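Local coordinates for protein alpha-fucosidase GH29 (Fusarium graminearum, PDB 4PSR) that hydrolyses alpha-L-fucosides as a family 29 glycoside hydrolase, probably releasing alpha-1,6-linked core fucose from the reducing-end N-acetylglucosamine of glycoprotein glycans, at residues D380-G385 with D404-R409; N51-D56 with Q181-T186. One frame throughout, in Å; residues are numbered along the deposited sequence. Where two conformers were deposited one is given.

Contact 1: residues D380-G385 with D404-R409; sequences DIYGEG and DIRFTR
Glu-384 and Phe-407 both set CG beside the backbone N (chi1 -51° and -62°), and the extended glutamate chain carries its carboxylate obliquely across to the ring edge. There OE2 lies in the ring plane, 3.4 Å from Phe-407 CZ, with carboxylate and ring planes 71° apart. The strands run antiparallel, tied by three backbone bonds: Phe-407 N to Tyr-382 O (2.9 Å), Glu-384 N to Ile-405 O (2.9 Å) and Ile-405 N to Glu-384 O (2.9 Å). Ile-405 O takes a second donor, Arg-406 NH1 (3.0 Å), on the opposite face of its carbonyl plane from Glu-384 N. Gly-383 brings CA to 3.1 Å from Ile-405 O and has no side chain, which leaves room for Arg-406, bent at chi2, to pass over it. The guanidinium then stands nearly upright to the Tyr-382 ring, whose CE1 lies over one of its faces, while NE salt-bridges Asp-331. Glu-384 OE1 accepts from Lys-432 N and OE2 from Asn-433 ND2. The buried carboxylate is thus held by two donors and a ring edge that is probably weakly attractive, while Arg-406, next to edge strand 383-384, ties this antiparallel sheet to barrel helix 322-334.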
loop_
_atom_site.group_PDB
_atom_site.type_symbol
_atom_site.label_atom_id
_atom_site.label_comp_id
_atom_site.label_asym_id
_atom_site.label_seq_id
_atom_site.Cartn_x
_atom_site.Cartn_y
_atom_site.Cartn_z
ATOM N N ASP A 380 -12.163 -5.075 -14.564
ATOM C CA ASP A 380 -12.686 -3.707 -14.635
ATOM C C ASP A 380 -13.691 -3.422 -13.531
ATOM O O ASP A 380 -14.112 -2.293 -13.365
ATOM C CB ASP A 380 -13.275 -3.351 -16.004
ATOM C CG ASP A 380 -12.208 -3.304 -17.109
ATOM O OD1 ASP A 380 -11.095 -2.756 -16.910
ATOM O OD2 ASP A 380 -12.478 -3.862 -18.186
ATOM N N ILE A 381 -14.094 -4.464 -12.805
ATOM C CA ILE A 381 -14.990 -4.347 -11.662
ATOM C C ILE A 381 -14.312 -5.085 -10.518
ATOM O O ILE A 381 -13.844 -6.203 -10.715
ATOM C CB ILE A 381 -16.359 -4.989 -11.988
ATOM C CG1 ILE A 381 -17.054 -4.217 -13.125
ATOM C CG2 ILE A 381 -17.246 -5.030 -10.733
ATOM C CD1 ILE A 381 -18.247 -4.953 -13.723
ATOM N N TYR A 382 -14.172 -4.462 -9.348
ATOM C CA TYR A 382 -13.315 -5.068 -8.306
ATOM C C TYR A 382 -13.986 -6.208 -7.544
ATOM O O TYR A 382 -13.315 -7.095 -7.034
ATOM C CB TYR A 382 -12.764 -4.044 -7.308
ATOM C CG TYR A 382 -13.777 -3.465 -6.397
ATOM C CD1 TYR A 382 -14.136 -4.106 -5.228
ATOM C CD2 TYR A 382 -14.372 -2.251 -6.705
ATOM C CE1 TYR A 382 -15.102 -3.550 -4.379
ATOM C CE2 TYR A 382 -15.312 -1.701 -5.893
ATOM C CZ TYR A 382 -15.665 -2.339 -4.746
ATOM O OH TYR A 382 -16.611 -1.756 -3.937
ATOM N N GLY A 383 -15.309 -6.166 -7.435
ATOM C CA GLY A 383 -16.007 -7.095 -6.558
ATOM C C GLY A 383 -17.493 -6.827 -6.487
ATOM O O GLY A 383 -18.024 -5.913 -7.139
ATOM N N GLU A 384 -18.145 -7.630 -5.654
ATOM C CA GLU A 384 -19.583 -7.532 -5.385
ATOM C C GLU A 384 -19.881 -7.895 -3.942
ATOM O O GLU A 384 -19.161 -8.675 -3.342
ATOM C CB GLU A 384 -20.383 -8.505 -6.257
ATOM C CG GLU A 384 -20.090 -8.435 -7.720
ATOM C CD GLU A 384 -20.808 -9.510 -8.560
ATOM O OE1 GLU A 384 -21.643 -10.286 -8.028
ATOM O OE2 GLU A 384 -20.522 -9.545 -9.770
ATOM N N GLY A 385 -20.982 -7.367 -3.423
ATOM C CA GLY A 385 -21.468 -7.774 -2.111
ATOM C C GLY A 385 -21.648 -6.608 -1.158
ATOM O O GLY A 385 -21.316 -5.477 -1.481
ATOM N N ASP A 404 -19.777 -11.939 -0.266
ATOM C CA ASP A 404 -18.817 -11.015 -0.884
ATOM C C ASP A 404 -17.876 -11.742 -1.817
ATOM O O ASP A 404 -17.375 -12.816 -1.479
ATOM C CB ASP A 404 -17.980 -10.321 0.188
ATOM C CG ASP A 404 -18.825 -9.590 1.205
ATOM O OD1 ASP A 404 -19.537 -8.651 0.770
ATOM O OD2 ASP A 404 -18.708 -9.927 2.406
ATOM N N ILE A 405 -17.660 -11.176 -3.000
ATOM C CA ILE A 405 -16.620 -11.656 -3.896
ATOM C C ILE A 405 -15.704 -10.532 -4.367
ATOM O O ILE A 405 -16.110 -9.364 -4.486
ATOM C CB ILE A 405 -17.183 -12.424 -5.121
ATOM C CG1 ILE A 405 -18.198 -11.572 -5.885
ATOM C CG2 ILE A 405 -17.795 -13.750 -4.669
ATOM C CD1 ILE A 405 -18.744 -12.226 -7.144
ATOM N N ARG A 406 -14.454 -10.909 -4.619
ATOM C CA ARG A 406 -13.440 -10.008 -5.187
ATOM C C ARG A 406 -12.857 -10.673 -6.436
ATOM O O ARG A 406 -12.613 -11.888 -6.463
ATOM C CB ARG A 406 -12.333 -9.703 -4.182
ATOM C CG ARG A 406 -12.827 -8.925 -2.948
ATOM C CD ARG A 406 -13.327 -7.553 -3.326
ATOM N NE ARG A 406 -13.752 -6.745 -2.178
ATOM C CZ ARG A 406 -14.964 -6.765 -1.649
ATOM N NH1 ARG A 406 -15.915 -7.558 -2.114
ATOM N NH2 ARG A 406 -15.235 -5.973 -0.620
ATOM N N PHE A 407 -12.636 -9.888 -7.469
ATOM C CA PHE A 407 -12.174 -10.397 -8.756
ATOM C C PHE A 407 -10.690 -10.093 -8.978
ATOM O O PHE A 407 -10.198 -9.013 -8.608
ATOM C CB PHE A 407 -12.948 -9.710 -9.881
ATOM C CG PHE A 407 -14.435 -9.954 -9.862
ATOM C CD1 PHE A 407 -14.954 -11.232 -10.101
ATOM C CD2 PHE A 407 -15.302 -8.910 -9.663
ATOM C CE1 PHE A 407 -16.329 -11.433 -10.121
ATOM C CE2 PHE A 407 -16.686 -9.114 -9.673
ATOM C CZ PHE A 407 -17.193 -10.375 -9.910
ATOM N N THR A 408 -9.990 -11.002 -9.643
ATOM C CA THR A 408 -8.674 -10.719 -10.211
ATOM C C THR A 408 -8.621 -11.493 -11.536
ATOM O O THR A 408 -9.454 -12.384 -11.760
ATOM C CB THR A 408 -7.525 -11.192 -9.308
ATOM O OG1 THR A 408 -7.749 -12.563 -8.943
ATOM C CG2 THR A 408 -7.380 -10.337 -8.042
ATOM N N ARG A 409 -7.688 -11.166 -12.422
ATOM C CA ARG A 409 -7.616 -11.883 -13.699
ATOM C C ARG A 409 -6.176 -12.111 -14.110
ATOM O O ARG A 409 -5.264 -11.474 -13.586
ATOM C CB ARG A 409 -8.459 -11.202 -14.783
ATOM C CG ARG A 409 -8.238 -9.722 -14.977
ATOM C CD ARG A 409 -7.177 -9.497 -15.980
ATOM N NE ARG A 409 -6.838 -8.087 -16.187
ATOM C CZ ARG A 409 -5.847 -7.711 -16.984
ATOM N NH1 ARG A 409 -5.144 -8.636 -17.615
ATOM N NH2 ARG A 409 -5.545 -6.427 -17.134
#

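Contact 2: residues N51-D56 with Q181-T186; sequences NMYEPD and QWAPKT
Tyr-53 O is gripped by Arg-60 NH2 and by a water 3.1 Å away, which also lies within hydrogen-bonding distance of Trp-182 O, at 3.2 Å. Beside it, CB of Tyr-53 packs 3.6 Å from CB of Trp-182. Most of the remaining contact is CH-pi packing on two rings. Glu-54, extended with CG anti to the backbone N (chi1 -175°), lies alongside the indole and sets CG 3.5 Å from the centroid of the Trp-182 six-membered ring, its carboxylate parallel to the ring plane. Pro-55 CD covers the five-membered ring on the same face, 3.8 Å from its centroid, and Gln-181 CG backs the opposite face. Asn-51 ND2 helps to hold the carboxylate, donating to Glu-54 OE1 (2.9 Å) from above its plane. Across the Tyr-53 ring, Ala-183 CA sits over one face, 3.8 Å from the centroid, with Met-52 CE on the other; Pro-184 CD meets CE1 of Tyr-53 at 3.5 Å, and Tyr-53 OH is hydrogen-bonded to Tyr-75 N. A type I beta turn, Asn-51 to Glu-54, is thus clasped against the loop after helix 175-179. Both belong to excursions that follow barrel strands 29-33 and 165-170, the C-terminal side on which TIM-barrel enzymes build their active sites.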
loop_
_atom_site.group_PDB
_atom_site.type_symbol
_atom_site.label_atom_id
_atom_site.label_comp_id
_atom_site.label_asym_id
_atom_site.label_seq_id
_atom_site.Cartn_x
_atom_site.Cartn_y
_atom_site.Cartn_z
ATOM N N ASN A 51 4.539 13.625 21.251
ATOM C CA ASN A 51 3.494 13.916 22.235
ATOM C C ASN A 51 3.991 13.957 23.681
ATOM O O ASN A 51 3.316 14.542 24.522
ATOM C CB ASN A 51 2.320 12.938 22.094
ATOM C CG ASN A 51 1.636 13.030 20.752
ATOM O OD1 ASN A 51 1.662 12.079 19.968
ATOM N ND2 ASN A 51 0.998 14.169 20.471
ATOM N N MET A 52 5.137 13.362 23.991
ATOM C CA MET A 52 5.687 13.426 25.338
ATOM C C MET A 52 5.924 14.889 25.760
ATOM O O MET A 52 5.991 15.181 26.961
ATOM C CB MET A 52 6.992 12.614 25.450
ATOM C CG MET A 52 8.116 13.082 24.524
ATOM S SD MET A 52 9.714 12.304 24.867
ATOM C CE MET A 52 10.328 13.354 26.196
ATOM N N TYR A 53 6.093 15.775 24.791
ATOM C CA TYR A 53 6.321 17.197 25.055
ATOM C C TYR A 53 5.041 18.038 24.996
ATOM O O TYR A 53 5.065 19.209 25.354
ATOM C CB TYR A 53 7.270 17.768 24.028
ATOM C CG TYR A 53 8.676 17.226 23.985
ATOM C CD1 TYR A 53 9.640 17.654 24.878
ATOM C CD2 TYR A 53 9.065 16.339 22.976
ATOM C CE1 TYR A 53 10.952 17.207 24.798
ATOM C CE2 TYR A 53 10.374 15.904 22.876
ATOM C CZ TYR A 53 11.312 16.333 23.790
ATOM O OH TYR A 53 12.636 15.909 23.683
ATOM N N GLU A 54 3.956 17.475 24.497
ATOM C CA GLU A 54 2.751 18.260 24.210
ATOM C C GLU A 54 2.131 18.763 25.520
ATOM O O GLU A 54 1.958 17.998 26.440
ATOM C CB GLU A 54 1.734 17.409 23.454
ATOM C CG GLU A 54 0.489 18.161 23.001
ATOM C CD GLU A 54 -0.512 17.254 22.341
ATOM O OE1 GLU A 54 -0.246 16.036 22.249
ATOM O OE2 GLU A 54 -1.564 17.761 21.897
ATOM N N PRO A 55 1.781 20.058 25.586
ATOM C CA PRO A 55 1.143 20.544 26.815
ATOM C C PRO A 55 -0.127 19.791 27.154
ATOM O O PRO A 55 -0.950 19.550 26.275
ATOM C CB PRO A 55 0.842 22.022 26.488
ATOM C CG PRO A 55 1.888 22.399 25.535
ATOM C CD PRO A 55 2.171 21.156 24.691
ATOM N N ASP A 56 -0.250 19.419 28.424
ATOM C CA ASP A 56 -1.459 18.806 28.967
ATOM C C ASP A 56 -1.830 17.440 28.355
ATOM O O ASP A 56 -2.962 16.972 28.526
ATOM C CB ASP A 56 -2.643 19.778 28.813
ATOM C CG ASP A 56 -3.807 19.447 29.735
ATOM O OD1 ASP A 56 -3.591 18.789 30.777
ATOM O OD2 ASP A 56 -4.941 19.855 29.410
ATOM N N GLN A 181 7.521 20.117 17.468
ATOM C CA GLN A 181 7.197 21.535 17.751
ATOM C C GLN A 181 7.181 21.871 19.245
ATOM O O GLN A 181 7.418 23.031 19.608
ATOM C CB GLN A 181 5.843 21.907 17.122
ATOM C CG GLN A 181 4.635 21.259 17.737
ATOM C CD GLN A 181 3.392 21.597 16.973
ATOM O OE1 GLN A 181 2.870 20.804 16.209
ATOM N NE2 GLN A 181 2.889 22.814 17.189
ATOM N N TRP A 182 6.882 20.898 20.100
ATOM C CA TRP A 182 6.781 21.153 21.544
ATOM C C TRP A 182 8.073 20.893 22.339
ATOM O O TRP A 182 8.097 21.090 23.566
ATOM C CB TRP A 182 5.615 20.386 22.157
ATOM C CG TRP A 182 4.270 20.755 21.544
ATOM C CD1 TRP A 182 3.730 22.025 21.484
ATOM C CD2 TRP A 182 3.322 19.895 20.897
ATOM N NE1 TRP A 182 2.509 21.996 20.859
ATOM C CE2 TRP A 182 2.226 20.702 20.493
ATOM C CE3 TRP A 182 3.281 18.531 20.623
ATOM C CZ2 TRP A 182 1.105 20.184 19.823
ATOM C CZ3 TRP A 182 2.141 18.008 19.955
ATOM C CH2 TRP A 182 1.085 18.850 19.547
ATOM N N ALA A 183 9.120 20.399 21.669
ATOM C CA ALA A 183 10.402 20.204 22.348
ATOM C C ALA A 183 11.022 21.550 22.694
ATOM O O ALA A 183 10.890 22.491 21.921
ATOM C CB ALA A 183 11.372 19.395 21.482
ATOM N N PRO A 184 11.734 21.631 23.835
ATOM C CA PRO A 184 12.419 22.889 24.150
ATOM C C PRO A 184 13.417 23.267 23.063
ATOM O O PRO A 184 14.063 22.408 22.442
ATOM C CB PRO A 184 13.164 22.561 25.442
ATOM C CG PRO A 184 12.463 21.386 26.038
ATOM C CD PRO A 184 11.921 20.604 24.875
ATOM N N LYS A 185 13.583 24.560 22.840
ATOM C CA LYS A 185 14.646 25.024 21.991
ATOM C C LYS A 185 15.971 24.690 22.620
ATOM O O LYS A 185 16.122 24.731 23.854
ATOM C CB LYS A 185 14.550 26.542 21.817
ATOM C CG LYS A 185 13.284 26.985 21.147
ATOM C CD LYS A 185 13.039 26.224 19.844
ATOM C CE LYS A 185 11.707 26.563 19.209
ATOM N NZ LYS A 185 11.435 25.627 18.086
ATOM N N THR A 186 16.939 24.340 21.777
ATOM C CA THR A 186 18.285 24.037 22.235
ATOM C C THR A 186 19.337 24.711 21.352
ATOM O O THR A 186 19.148 24.864 20.133
ATOM C CB THR A 186 18.538 22.516 22.230
ATOM O OG1 THR A 186 19.866 22.261 22.675
ATOM C CG2 THR A 186 18.339 21.923 20.844
HETATM O O HOH W 1 5.738 22.266 25.406
#

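From the N terminus, the chain makes barrel strand 29-33 and reaches 51-56; contact 2 then closes a long loop of 124 residues that contains barrel strands 119-125 and 165-170, returning at 181-186. The remaining five barrel strands follow, the last being 337-343, and then helix 353-369, before contact 1 closes a short loop of 18 residues without helix or strand between 380-385 and 404-409. The two loops are in series and neither nest nor cross. The centres of contacts 1 and 2 are about 47 Å apart, on opposite sides of the chain's centre. Contact 2 joins two excursions of the TIM barrel, whereas contact 1 pairs edge strand 383-384 with 405-409 in the antiparallel sheet that follows the barrel.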